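PDB 5ZUU: 30-kDa cleavage and polyadenylation specificity factor 30 from Arabidopsis thaliana, which recognises m6A-modified RNA through its YTH domain and, as a component of the CPSF complex, takes part in pre-mRNA 3'-end formation and poly(A) site selection. Local coordinates for residues 47-52 against 135-140; 60-65 against 69-74; 116-121 against 129-134. All coordinates share one frame; numbering follows the deposited sequence.

After strand 17-24, helix 27-36 and strand 38-39 the chain reaches helix 46-55, which supplies residues 47-52 of contact 1. Their partner, 135-140, follows after 82 intervening residues, so contact 1 closes a long loop that holds the other two contacts in series. Contact 2 comes at once, a short hairpin closure between strands 58-65 and 70-77 in the mixed sheet. After strand 103-114 the chain leaves the sheet, and contact 3 folds residues 116-121 against 129-134. Segment 135-140 then returns to the sheet edge. Phe71 of contact 2 packs on Thr118 and Val131, while Leu140 touches Ile62 and Val131, linking the loop region of contact 3 to the sheet shared by contacts 1 and 2.

Contact 1: residues 47-52 against 135-140; sequences AKLNEA and RDCQEL. With nucleotides of chain F.
Lys48 reaches from helix 46-55 to the carbonyl of Cys137, and its chain can be followed outward from CB. CG sits between the backbone N and the carbonyl carbon (chi1 90°), and a bend at chi3 carries the far end across to the turn. CD only nears Cys137 O, CE closes to 3.3 Å of Cys137 O, and NZ donates a hydrogen bond to Cys137 O at 3.1 Å. The ammonium lies above the carbonyl plane, 37° out of it, so it does not use a lone pair. Two waters also accept from NZ: one at 2.7 Å from Lys48 NZ also takes the N-H of Glu139, and the other, more weakly held, donates to Asp136 O. The next residue, Leu49, sets CD1 3.9 Å from Cys137 SG, with CD2 almost as near.

Helix 46-55 thus packs by the type II beta turn Arg135 to Gln138, which leads into edge strand 138-140 of the YTH domain, paired with strand 17-24. The other side of the turn meets the RNA: Asp136 N donates to OP2 of C6 of chain F at 2.9 Å, while the Arg135 guanidinium lies over the cytosine. A lysine ammonium therefore reaches two backbone carbonyls and one N-H of the RNA-binding segment, directly or through water, and its charge would probably polarise the Cys137 peptide.

Contact 2: residues 60-65 against 69-74; sequences ILIFSV and RHFQGC. With nucleotides of chain F.
Ser64 OG donates to His70 O across the hairpin at 2.6 Å, and is also bonded to Lys23 NZ. With OG anti to the backbone N (chi1 169°), the hydroxyl is turned to the opposing strand while CB rests 3.6 Å from Phe71 CD1. Beside it the Gln72 side chain, bent at chi2 (78°), folds back so that OE1 accepts from Val65 N at 2.7 Å. This amide oxygen stands in for a main-chain carbonyl, the Val65 N-H tilted 27° from its plane. Gln72 NE2 is held in turn by Thr68 and Glu112, fixing the rotation of the amide.

Further along, backbone bonds run from Phe63 N to Gly73 O and from Gln72 N to Phe63 O, so Phe63 faces both Gln72 and Gly73: a beta bulge, whose Gly73 N is buried without a partner. Ile62 and Cys74 form an antiparallel non-hydrogen-bonded pair; on their face Ile62 CG2 comes 3.6 Å from Phe71 CD1, under Leu148 and Leu152 of helix 142-154. The Phe63 ring turns to the other face, where Trp39 and Trp107 meet it. Just before strand 70-77, Arg69 extends to the RNA, NH1 and NH2 both gripping OP2 of G9 of chain F. Side-chain oxygens of Ser64 and Gln72 thus add to the backbone bonds near the turn, and the hairpin carries an arginine to a phosphate.

Contact 3: residues 116-121 against 129-134; sequences HKTRNL and LPVKIS. With nucleotides of chain F.
Val131 N donates to Leu121 O at 3.0 Å with an N-H...O angle of 164°, the direct hydrogen bond between the two segments. Around it Val131 CG1 approaches Leu121 O to 3.5 Å, and Pro130 CA adds a CA-H...O contact to this same oxygen. CG2, set between the backbone N and the carbonyl carbon of Val131, lies between that oxygen and Thr118, 3.8 Å from Thr118 OG1, and reaches Leu121 CB as well. The Thr118 hydroxyl is bonded to Phe115 O and also accepts from a water that takes the N-H of Lys132, so a second, solvent-mediated link runs beside the direct one.

Both partners sit on type I beta turns, Thr118 to Leu121 and Pro130 to Ile133, which flank the small antiparallel pairing of strands 122-123 and 129-130. This excursion from the main sheet of the YTH domain packs on helix 142-154, where Leu148 meets Thr118 and Leu121 and Val144 meets Val131.

Farther out, Arg119 folds back on the residues before the turn, its NH1 donating to His116 O at 2.9 Å and lying 3.3 Å above the centre of the His116 ring plane. Arg119 N reaches that oxygen from the opposite face. In segment 129-134, Ser134 OG donates to Val131 O at 2.6 Å, and Ile133 centres an inverse gamma turn. Here the backbone comes to the RNA: Ser134 N makes a weak hydrogen bond to O2' of C6 of chain F, and the Lys132 side chain lies along the ribose of U7 of chain F.

Contact 1: residues 47-52 against 135-140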
loop_
_atom_site.group_PDB
_atom_site.type_symbol
_atom_site.label_atom_id
_atom_site.label_comp_id
_atom_site.label_asym_id
_atom_site.label_seq_id
_atom_site.Cartn_x
_atom_site.Cartn_y
_atom_site.Cartn_z
ATOM N N ALA A 47 13.002 -5.452 8.084
ATOM C CA ALA A 47 14.288 -4.939 7.728
ATOM C C ALA A 47 14.312 -4.538 6.250
ATOM O O ALA A 47 14.982 -3.543 5.844
ATOM C CB ALA A 47 15.340 -6.001 7.967
ATOM N N LYS A 48 13.621 -5.301 5.443
ATOM C CA LYS A 48 13.568 -4.925 4.065
ATOM C C LYS A 48 12.731 -3.707 3.743
ATOM O O LYS A 48 13.171 -2.908 2.927
ATOM C CB LYS A 48 13.298 -6.081 3.155
ATOM C CG LYS A 48 11.926 -6.505 2.772
ATOM C CD LYS A 48 12.148 -7.279 1.473
ATOM C CE LYS A 48 11.243 -8.430 1.388
ATOM N NZ LYS A 48 11.371 -8.963 0.010
ATOM N N LEU A 49 11.633 -3.492 4.456
ATOM C CA LEU A 49 10.953 -2.238 4.300
ATOM C C LEU A 49 11.806 -1.130 4.876
ATOM O O LEU A 49 11.786 -0.062 4.297
ATOM C CB LEU A 49 9.521 -2.205 4.906
ATOM C CG LEU A 49 8.570 -3.179 4.259
ATOM C CD1 LEU A 49 7.201 -3.018 4.854
ATOM C CD2 LEU A 49 8.496 -3.042 2.735
ATOM N N ASN A 50 12.561 -1.357 5.953
ATOM C CA ASN A 50 13.380 -0.253 6.493
ATOM C C ASN A 50 14.542 0.078 5.552
ATOM O O ASN A 50 14.951 1.244 5.423
ATOM C CB ASN A 50 13.889 -0.529 7.936
ATOM C CG ASN A 50 12.863 -0.186 9.019
ATOM O OD1 ASN A 50 11.887 0.511 8.759
ATOM N ND2 ASN A 50 13.068 -0.704 10.228
ATOM N N GLU A 51 15.089 -0.938 4.893
ATOM C CA GLU A 51 16.169 -0.705 3.955
ATOM C C GLU A 51 15.643 0.159 2.802
ATOM O O GLU A 51 16.311 1.043 2.309
ATOM C CB GLU A 51 16.733 -2.078 3.469
ATOM C CG GLU A 51 18.044 -2.052 2.645
ATOM C CD GLU A 51 17.852 -1.723 1.133
ATOM O OE1 GLU A 51 18.825 -1.273 0.463
ATOM O OE2 GLU A 51 16.740 -1.889 0.582
ATOM N N ALA A 52 14.446 -0.135 2.326
ATOM C CA ALA A 52 13.829 0.667 1.242
ATOM C C ALA A 52 13.525 2.081 1.768
ATOM O O ALA A 52 13.889 3.059 1.121
ATOM C CB ALA A 52 12.579 -0.025 0.741
ATOM N N ARG A 135 4.109 -12.512 -3.256
ATOM C CA ARG A 135 3.974 -12.699 -1.802
ATOM C C ARG A 135 4.084 -11.360 -1.109
ATOM O O ARG A 135 4.458 -10.357 -1.705
ATOM C CB ARG A 135 4.997 -13.727 -1.269
ATOM C CG ARG A 135 4.693 -15.170 -1.704
ATOM C CD ARG A 135 5.386 -16.244 -0.848
ATOM N NE ARG A 135 4.887 -17.668 -0.883
ATOM C CZ ARG A 135 5.094 -18.471 -1.898
ATOM N NH1 ARG A 135 4.701 -19.714 -1.905
ATOM N NH2 ARG A 135 5.696 -17.998 -2.971
ATOM N N ASP A 136 3.799 -11.353 0.187
ATOM C CA ASP A 136 3.844 -10.143 1.004
ATOM C C ASP A 136 5.256 -9.543 0.979
ATOM O O ASP A 136 6.251 -10.226 1.231
ATOM C CB ASP A 136 3.384 -10.522 2.426
ATOM C CG ASP A 136 3.228 -9.316 3.369
ATOM O OD1 ASP A 136 2.754 -8.235 2.928
ATOM O OD2 ASP A 136 3.611 -9.462 4.574
ATOM N N CYS A 137 5.325 -8.258 0.676
ATOM C CA CYS A 137 6.531 -7.446 0.566
ATOM C C CYS A 137 7.492 -7.853 -0.528
ATOM O O CYS A 137 8.673 -7.602 -0.455
ATOM C CB CYS A 137 7.206 -7.231 1.935
ATOM S SG CYS A 137 6.163 -6.320 3.113
ATOM N N GLN A 138 7.000 -8.521 -1.541
ATOM C CA GLN A 138 7.802 -8.724 -2.758
ATOM C C GLN A 138 8.050 -7.362 -3.463
ATOM O O GLN A 138 7.119 -6.576 -3.772
ATOM C CB GLN A 138 7.074 -9.673 -3.686
ATOM C CG GLN A 138 7.574 -9.667 -5.116
ATOM C CD GLN A 138 8.871 -10.404 -5.153
ATOM O OE1 GLN A 138 8.869 -11.610 -4.894
ATOM N NE2 GLN A 138 9.972 -9.689 -5.341
ATOM N N GLU A 139 9.310 -7.053 -3.695
ATOM C CA GLU A 139 9.678 -5.827 -4.422
ATOM C C GLU A 139 9.335 -5.950 -5.916
ATOM O O GLU A 139 9.551 -6.996 -6.521
ATOM C CB GLU A 139 11.179 -5.469 -4.242
ATOM C CG GLU A 139 11.422 -4.020 -4.686
ATOM C CD GLU A 139 12.764 -3.423 -4.436
ATOM O OE1 GLU A 139 12.986 -2.242 -4.819
ATOM O OE2 GLU A 139 13.604 -4.087 -3.805
ATOM N N LEU A 140 8.783 -4.883 -6.494
ATOM C CA LEU A 140 8.581 -4.805 -7.920
ATOM C C LEU A 140 9.805 -4.108 -8.486
ATOM O O LEU A 140 10.245 -3.069 -7.952
ATOM C CB LEU A 140 7.263 -4.045 -8.277
ATOM C CG LEU A 140 6.011 -4.733 -7.687
ATOM C CD1 LEU A 140 4.820 -3.817 -7.549
ATOM C CD2 LEU A 140 5.589 -5.913 -8.518
ATOM P P C F 6 1.330 -14.301 1.475
ATOM O OP1 C F 6 1.306 -15.741 1.222
ATOM O OP2 C F 6 2.637 -13.604 1.582
ATOM O "O5'" C F 6 0.535 -13.551 0.295
ATOM C "C5'" C F 6 -0.369 -14.287 -0.536
ATOM C "C4'" C F 6 0.124 -14.299 -1.963
ATOM O "O4'" C F 6 1.356 -15.053 -2.048
ATOM C "C3'" C F 6 -0.804 -14.941 -2.986
ATOM O "O3'" C F 6 -1.779 -13.992 -3.402
ATOM C "C2'" C F 6 0.171 -15.320 -4.076
ATOM O "O2'" C F 6 0.531 -14.226 -4.901
ATOM C "C1'" C F 6 1.355 -15.810 -3.246
ATOM N N1 C F 6 1.326 -17.244 -2.888
ATOM C C2 C F 6 1.556 -18.184 -3.897
ATOM O O2 C F 6 1.715 -17.789 -5.059
ATOM N N3 C F 6 1.608 -19.497 -3.582
ATOM C C4 C F 6 1.462 -19.882 -2.310
ATOM N N4 C F 6 1.507 -21.185 -2.051
ATOM C C5 C F 6 1.235 -18.945 -1.254
ATOM C C6 C F 6 1.182 -17.648 -1.586
HETATM O O HOH W 1 11.600 -8.581 -2.671
HETATM O O HOH W 2 9.116 -10.572 0.945
#

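Contact 2: residues 60-65 against 69-74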
loop_
_atom_site.group_PDB
_atom_site.type_symbol
_atom_site.label_atom_id
_atom_site.label_comp_id
_atom_site.label_asym_id
_atom_site.label_seq_id
_atom_site.Cartn_x
_atom_site.Cartn_y
_atom_site.Cartn_z
ATOM N N ILE A 60 6.528 3.031 -2.056
ATOM C CA ILE A 60 5.148 2.846 -2.444
ATOM C C ILE A 60 4.718 1.389 -2.240
ATOM O O ILE A 60 5.307 0.472 -2.818
ATOM C CB ILE A 60 4.912 3.309 -3.903
ATOM C CG1 ILE A 60 5.419 4.751 -4.071
ATOM C CG2 ILE A 60 3.406 3.185 -4.283
ATOM C CD1 ILE A 60 4.820 5.747 -3.086
ATOM N N LEU A 61 3.707 1.195 -1.399
ATOM C CA LEU A 61 3.150 -0.134 -1.038
ATOM C C LEU A 61 1.846 -0.327 -1.781
ATOM O O LEU A 61 0.881 0.353 -1.512
ATOM C CB LEU A 61 2.886 -0.145 0.462
ATOM C CG LEU A 61 4.109 0.240 1.324
ATOM C CD1 LEU A 61 3.732 0.212 2.766
ATOM C CD2 LEU A 61 5.278 -0.725 1.101
ATOM N N ILE A 62 1.820 -1.283 -2.699
ATOM C CA ILE A 62 0.675 -1.636 -3.465
ATOM C C ILE A 62 0.001 -2.824 -2.811
ATOM O O ILE A 62 0.526 -3.944 -2.860
ATOM C CB ILE A 62 1.112 -1.978 -4.914
ATOM C CG1 ILE A 62 1.780 -0.760 -5.554
ATOM C CG2 ILE A 62 -0.057 -2.451 -5.761
ATOM C CD1 ILE A 62 2.459 -1.028 -6.930
ATOM N N PHE A 63 -1.206 -2.617 -2.274
ATOM C CA PHE A 63 -1.910 -3.593 -1.458
ATOM C C PHE A 63 -2.764 -4.506 -2.240
ATOM O O PHE A 63 -3.397 -4.130 -3.178
ATOM C CB PHE A 63 -2.829 -2.934 -0.414
ATOM C CG PHE A 63 -2.118 -2.540 0.813
ATOM C CD1 PHE A 63 -1.077 -1.588 0.745
ATOM C CD2 PHE A 63 -2.443 -3.101 2.057
ATOM C CE1 PHE A 63 -0.402 -1.182 1.899
ATOM C CE2 PHE A 63 -1.760 -2.716 3.202
ATOM C CZ PHE A 63 -0.739 -1.756 3.133
ATOM N N SER A 64 -2.851 -5.715 -1.777
ATOM C CA SER A 64 -3.777 -6.650 -2.312
ATOM C C SER A 64 -4.186 -7.630 -1.272
ATOM O O SER A 64 -3.313 -8.325 -0.679
ATOM C CB SER A 64 -3.184 -7.329 -3.495
ATOM O OG SER A 64 -4.013 -8.449 -3.872
ATOM N N VAL A 65 -5.503 -7.729 -1.037
ATOM C CA VAL A 65 -6.049 -8.769 -0.146
ATOM C C VAL A 65 -6.019 -10.190 -0.810
ATOM O O VAL A 65 -6.483 -10.361 -1.915
ATOM C CB VAL A 65 -7.456 -8.409 0.335
ATOM C CG1 VAL A 65 -8.006 -9.504 1.203
ATOM C CG2 VAL A 65 -7.425 -7.084 1.100
ATOM N N ARG A 69 -8.491 -11.464 -5.993
ATOM C CA ARG A 69 -8.237 -11.365 -7.457
ATOM C C ARG A 69 -8.022 -9.877 -7.863
ATOM O O ARG A 69 -8.208 -9.497 -9.034
ATOM C CB ARG A 69 -9.392 -11.993 -8.311
ATOM C CG ARG A 69 -9.640 -13.457 -8.098
ATOM C CD ARG A 69 -10.886 -13.908 -8.837
ATOM N NE ARG A 69 -11.346 -15.197 -8.341
ATOM C CZ ARG A 69 -10.908 -16.384 -8.767
ATOM N NH1 ARG A 69 -10.014 -16.488 -9.748
ATOM N NH2 ARG A 69 -11.347 -17.489 -8.202
ATOM N N HIS A 70 -7.688 -9.028 -6.905
ATOM C CA HIS A 70 -7.582 -7.587 -7.175
ATOM C C HIS A 70 -6.416 -6.964 -6.330
ATOM O O HIS A 70 -6.047 -7.499 -5.236
ATOM C CB HIS A 70 -8.898 -6.844 -6.799
ATOM C CG HIS A 70 -10.037 -7.060 -7.743
ATOM N ND1 HIS A 70 -10.793 -8.218 -7.753
ATOM C CD2 HIS A 70 -10.591 -6.241 -8.669
ATOM C CE1 HIS A 70 -11.745 -8.114 -8.662
ATOM N NE2 HIS A 70 -11.634 -6.923 -9.242
ATOM N N PHE A 71 -5.903 -5.828 -6.827
ATOM C CA PHE A 71 -5.192 -4.853 -6.024
ATOM C C PHE A 71 -6.192 -3.830 -5.566
ATOM O O PHE A 71 -7.052 -3.476 -6.352
ATOM C CB PHE A 71 -4.075 -4.179 -6.809
ATOM C CG PHE A 71 -2.975 -5.125 -7.248
ATOM C CD1 PHE A 71 -1.951 -5.506 -6.364
ATOM C CD2 PHE A 71 -2.974 -5.673 -8.551
ATOM C CE1 PHE A 71 -0.959 -6.400 -6.781
ATOM C CE2 PHE A 71 -1.973 -6.576 -8.976
ATOM C CZ PHE A 71 -0.978 -6.933 -8.094
ATOM N N GLN A 72 -6.036 -3.311 -4.335
ATOM C CA GLN A 72 -6.948 -2.363 -3.734
ATOM C C GLN A 72 -6.387 -0.943 -3.593
ATOM O O GLN A 72 -7.088 0.003 -3.137
ATOM C CB GLN A 72 -7.372 -2.839 -2.358
ATOM C CG GLN A 72 -8.405 -3.916 -2.309
ATOM C CD GLN A 72 -7.872 -5.320 -2.605
ATOM O OE1 GLN A 72 -6.761 -5.655 -2.248
ATOM N NE2 GLN A 72 -8.662 -6.117 -3.267
ATOM N N GLY A 73 -5.136 -0.716 -3.936
ATOM C CA GLY A 73 -4.588 0.663 -3.832
ATOM C C GLY A 73 -3.131 0.695 -3.518
ATOM O O GLY A 73 -2.462 -0.374 -3.529
ATOM N N CYS A 74 -2.649 1.899 -3.242
ATOM C CA CYS A 74 -1.276 2.148 -2.930
ATOM C C CYS A 74 -1.168 3.250 -1.869
ATOM O O CYS A 74 -2.026 4.125 -1.773
ATOM C CB CYS A 74 -0.435 2.424 -4.190
ATOM S SG CYS A 74 -0.727 3.958 -5.055
ATOM P P G F 9 -9.434 -20.474 -10.467
ATOM O OP1 G F 9 -10.211 -20.468 -11.723
ATOM O OP2 G F 9 -9.799 -19.568 -9.364
ATOM O "O5'" G F 9 -9.418 -21.960 -9.912
ATOM C "C5'" G F 9 -10.553 -22.480 -9.209
ATOM C "C4'" G F 9 -10.302 -23.940 -8.983
ATOM O "O4'" G F 9 -8.928 -24.059 -8.514
ATOM C "C3'" G F 9 -11.177 -24.635 -7.944
ATOM O "O3'" G F 9 -12.310 -25.330 -8.497
ATOM C "C2'" G F 9 -10.236 -25.698 -7.417
ATOM O "O2'" G F 9 -10.556 -26.725 -8.383
ATOM C "C1'" G F 9 -8.886 -24.933 -7.407
ATOM N N9 G F 9 -8.539 -24.167 -6.195
ATOM C C8 G F 9 -8.584 -22.805 -5.991
ATOM N N7 G F 9 -8.241 -22.456 -4.778
ATOM C C5 G F 9 -7.934 -23.654 -4.148
ATOM C C6 G F 9 -7.542 -23.924 -2.808
ATOM O O6 G F 9 -7.331 -23.130 -1.893
ATOM N N1 G F 9 -7.345 -25.280 -2.597
ATOM C C2 G F 9 -7.522 -26.256 -3.538
ATOM N N2 G F 9 -7.294 -27.512 -3.135
ATOM N N3 G F 9 -7.923 -26.030 -4.771
ATOM C C4 G F 9 -8.102 -24.717 -5.012
#

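Contact 3: residues 116-121 against 129-134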
loop_
_atom_site.group_PDB
_atom_site.type_symbol
_atom_site.label_atom_id
_atom_site.label_comp_id
_atom_site.label_asym_id
_atom_site.label_seq_id
_atom_site.Cartn_x
_atom_site.Cartn_y
_atom_site.Cartn_z
ATOM N N HIS A 116 -6.843 -9.415 -13.988
ATOM C CA HIS A 116 -7.051 -9.571 -15.448
ATOM C C HIS A 116 -6.395 -8.406 -16.147
ATOM O O HIS A 116 -5.641 -8.570 -17.152
ATOM C CB HIS A 116 -8.553 -9.634 -15.775
ATOM C CG HIS A 116 -8.834 -10.082 -17.178
ATOM N ND1 HIS A 116 -8.296 -11.251 -17.705
ATOM C CD2 HIS A 116 -9.499 -9.474 -18.192
ATOM C CE1 HIS A 116 -8.659 -11.350 -18.979
ATOM N NE2 HIS A 116 -9.409 -10.302 -19.284
ATOM N N LYS A 117 -6.603 -7.226 -15.572
ATOM C CA LYS A 117 -6.050 -6.008 -16.151
ATOM C C LYS A 117 -4.559 -5.819 -16.009
ATOM O O LYS A 117 -4.024 -5.005 -16.707
ATOM C CB LYS A 117 -6.756 -4.773 -15.617
ATOM C CG LYS A 117 -8.168 -4.700 -16.113
ATOM C CD LYS A 117 -8.826 -3.533 -15.414
ATOM C CE LYS A 117 -10.317 -3.453 -15.672
ATOM N NZ LYS A 117 -10.825 -2.509 -14.622
ATOM N N THR A 118 -3.903 -6.579 -15.148
ATOM C CA THR A 118 -2.469 -6.581 -14.984
ATOM C C THR A 118 -1.790 -7.765 -15.591
ATOM O O THR A 118 -0.620 -7.980 -15.338
ATOM C CB THR A 118 -2.068 -6.566 -13.486
ATOM O OG1 THR A 118 -2.284 -7.848 -12.904
ATOM C CG2 THR A 118 -2.855 -5.588 -12.737
ATOM N N ARG A 119 -2.481 -8.505 -16.434
ATOM C CA ARG A 119 -2.012 -9.837 -16.847
ATOM C C ARG A 119 -0.850 -9.775 -17.844
ATOM O O ARG A 119 -0.181 -10.769 -18.039
ATOM C CB ARG A 119 -3.163 -10.687 -17.409
ATOM C CG ARG A 119 -3.740 -10.254 -18.784
ATOM C CD ARG A 119 -4.985 -11.126 -19.120
ATOM N NE ARG A 119 -5.545 -10.855 -20.434
ATOM C CZ ARG A 119 -6.258 -9.770 -20.753
ATOM N NH1 ARG A 119 -6.508 -8.759 -19.891
ATOM N NH2 ARG A 119 -6.724 -9.659 -21.970
ATOM N N ASN A 120 -0.594 -8.628 -18.467
ATOM C CA ASN A 120 0.573 -8.511 -19.350
ATOM C C ASN A 120 1.789 -7.918 -18.645
ATOM O O ASN A 120 2.788 -7.577 -19.289
ATOM C CB ASN A 120 0.191 -7.795 -20.639
ATOM C CG ASN A 120 -0.158 -6.350 -20.416
ATOM O OD1 ASN A 120 -0.509 -6.008 -19.285
ATOM N ND2 ASN A 120 -0.071 -5.511 -21.464
ATOM N N LEU A 121 1.747 -7.815 -17.313
ATOM C CA LEU A 121 2.812 -7.193 -16.561
ATOM C C LEU A 121 3.489 -8.246 -15.743
ATOM O O LEU A 121 2.864 -8.857 -14.897
ATOM C CB LEU A 121 2.295 -6.125 -15.587
ATOM C CG LEU A 121 2.468 -4.676 -15.812
ATOM C CD1 LEU A 121 2.310 -3.872 -14.507
ATOM C CD2 LEU A 121 3.850 -4.430 -16.360
ATOM N N LEU A 129 7.613 -13.687 -13.275
ATOM C CA LEU A 129 6.260 -14.121 -13.072
ATOM C C LEU A 129 5.268 -12.904 -13.129
ATOM O O LEU A 129 5.657 -11.769 -12.825
ATOM C CB LEU A 129 6.155 -14.802 -11.711
ATOM C CG LEU A 129 6.872 -16.164 -11.604
ATOM C CD1 LEU A 129 7.141 -16.516 -10.135
ATOM C CD2 LEU A 129 6.077 -17.241 -12.301
ATOM N N PRO A 130 3.990 -13.145 -13.484
ATOM C CA PRO A 130 3.030 -12.051 -13.554
ATOM C C PRO A 130 2.902 -11.390 -12.206
ATOM O O PRO A 130 3.006 -12.054 -11.200
ATOM C CB PRO A 130 1.705 -12.713 -13.961
ATOM C CG PRO A 130 1.975 -14.140 -14.092
ATOM C CD PRO A 130 3.456 -14.393 -14.061
ATOM N N VAL A 131 2.760 -10.076 -12.174
ATOM C CA VAL A 131 2.768 -9.369 -10.888
ATOM C C VAL A 131 1.707 -9.797 -9.882
ATOM O O VAL A 131 1.884 -9.553 -8.695
ATOM C CB VAL A 131 2.677 -7.862 -11.069
ATOM C CG1 VAL A 131 3.869 -7.372 -11.875
ATOM C CG2 VAL A 131 1.365 -7.446 -11.752
ATOM N N LYS A 132 0.590 -10.402 -10.338
ATOM C CA LYS A 132 -0.409 -10.965 -9.415
ATOM C C LYS A 132 0.158 -12.036 -8.471
ATOM O O LYS A 132 -0.332 -12.173 -7.364
ATOM C CB LYS A 132 -1.661 -11.491 -10.111
ATOM C CG LYS A 132 -1.480 -12.704 -11.001
ATOM C CD LYS A 132 -2.780 -13.441 -11.136
ATOM C CE LYS A 132 -2.641 -14.603 -12.119
ATOM N NZ LYS A 132 -3.995 -15.181 -12.272
ATOM N N ILE A 133 1.181 -12.763 -8.945
ATOM C CA ILE A 133 1.933 -13.763 -8.152
ATOM C C ILE A 133 3.037 -13.048 -7.384
ATOM O O ILE A 133 4.177 -12.934 -7.839
ATOM C CB ILE A 133 2.530 -14.879 -9.060
ATOM C CG1 ILE A 133 1.432 -15.372 -9.995
ATOM C CG2 ILE A 133 3.124 -16.010 -8.214
ATOM C CD1 ILE A 133 1.709 -16.676 -10.709
ATOM N N SER A 134 2.636 -12.441 -6.291
ATOM C CA SER A 134 3.475 -11.622 -5.433
ATOM C C SER A 134 3.134 -11.971 -4.002
ATOM O O SER A 134 1.974 -11.865 -3.611
ATOM C CB SER A 134 3.231 -10.130 -5.694
ATOM O OG SER A 134 3.784 -9.726 -6.928
ATOM P P C F 6 1.330 -14.301 1.475
ATOM O OP1 C F 6 1.306 -15.741 1.222
ATOM O OP2 C F 6 2.637 -13.604 1.582
ATOM O "O5'" C F 6 0.535 -13.551 0.295
ATOM C "C5'" C F 6 -0.369 -14.287 -0.536
ATOM C "C4'" C F 6 0.124 -14.299 -1.963
ATOM O "O4'" C F 6 1.356 -15.053 -2.048
ATOM C "C3'" C F 6 -0.804 -14.941 -2.986
ATOM O "O3'" C F 6 -1.779 -13.992 -3.402
ATOM C "C2'" C F 6 0.171 -15.320 -4.076
ATOM O "O2'" C F 6 0.531 -14.226 -4.901
ATOM C "C1'" C F 6 1.355 -15.810 -3.246
ATOM N N1 C F 6 1.326 -17.244 -2.888
ATOM C C2 C F 6 1.556 -18.184 -3.897
ATOM O O2 C F 6 1.715 -17.789 -5.059
ATOM N N3 C F 6 1.608 -19.497 -3.582
ATOM C C4 C F 6 1.462 -19.882 -2.310
ATOM N N4 C F 6 1.507 -21.185 -2.051
ATOM C C5 C F 6 1.235 -18.945 -1.254
ATOM C C6 C F 6 1.182 -17.648 -1.586
ATOM P P U F 7 -3.246 -14.423 -3.778
ATOM O OP1 U F 7 -3.997 -13.200 -4.005
ATOM O OP2 U F 7 -3.761 -15.386 -2.857
ATOM O "O5'" U F 7 -3.094 -15.177 -5.171
ATOM C "C5'" U F 7 -2.693 -14.430 -6.315
ATOM C "C4'" U F 7 -2.382 -15.365 -7.441
ATOM O "O4'" U F 7 -1.306 -16.260 -7.064
ATOM C "C3'" U F 7 -3.530 -16.273 -7.820
ATOM O "O3'" U F 7 -4.300 -15.581 -8.784
ATOM C "C2'" U F 7 -2.823 -17.454 -8.438
ATOM O "O2'" U F 7 -2.328 -17.163 -9.726
ATOM C "C1'" U F 7 -1.616 -17.572 -7.524
ATOM N N1 U F 7 -1.764 -18.451 -6.363
ATOM C C2 U F 7 -1.582 -19.814 -6.545
ATOM O O2 U F 7 -1.444 -20.332 -7.649
ATOM N N3 U F 7 -1.614 -20.553 -5.392
ATOM C C4 U F 7 -1.754 -20.085 -4.102
ATOM O O4 U F 7 -1.717 -20.879 -3.165
ATOM C C5 U F 7 -1.948 -18.670 -3.999
ATOM C C6 U F 7 -1.928 -17.920 -5.104
HETATM O O HOH W 3 -0.618 -10.103 -13.201
#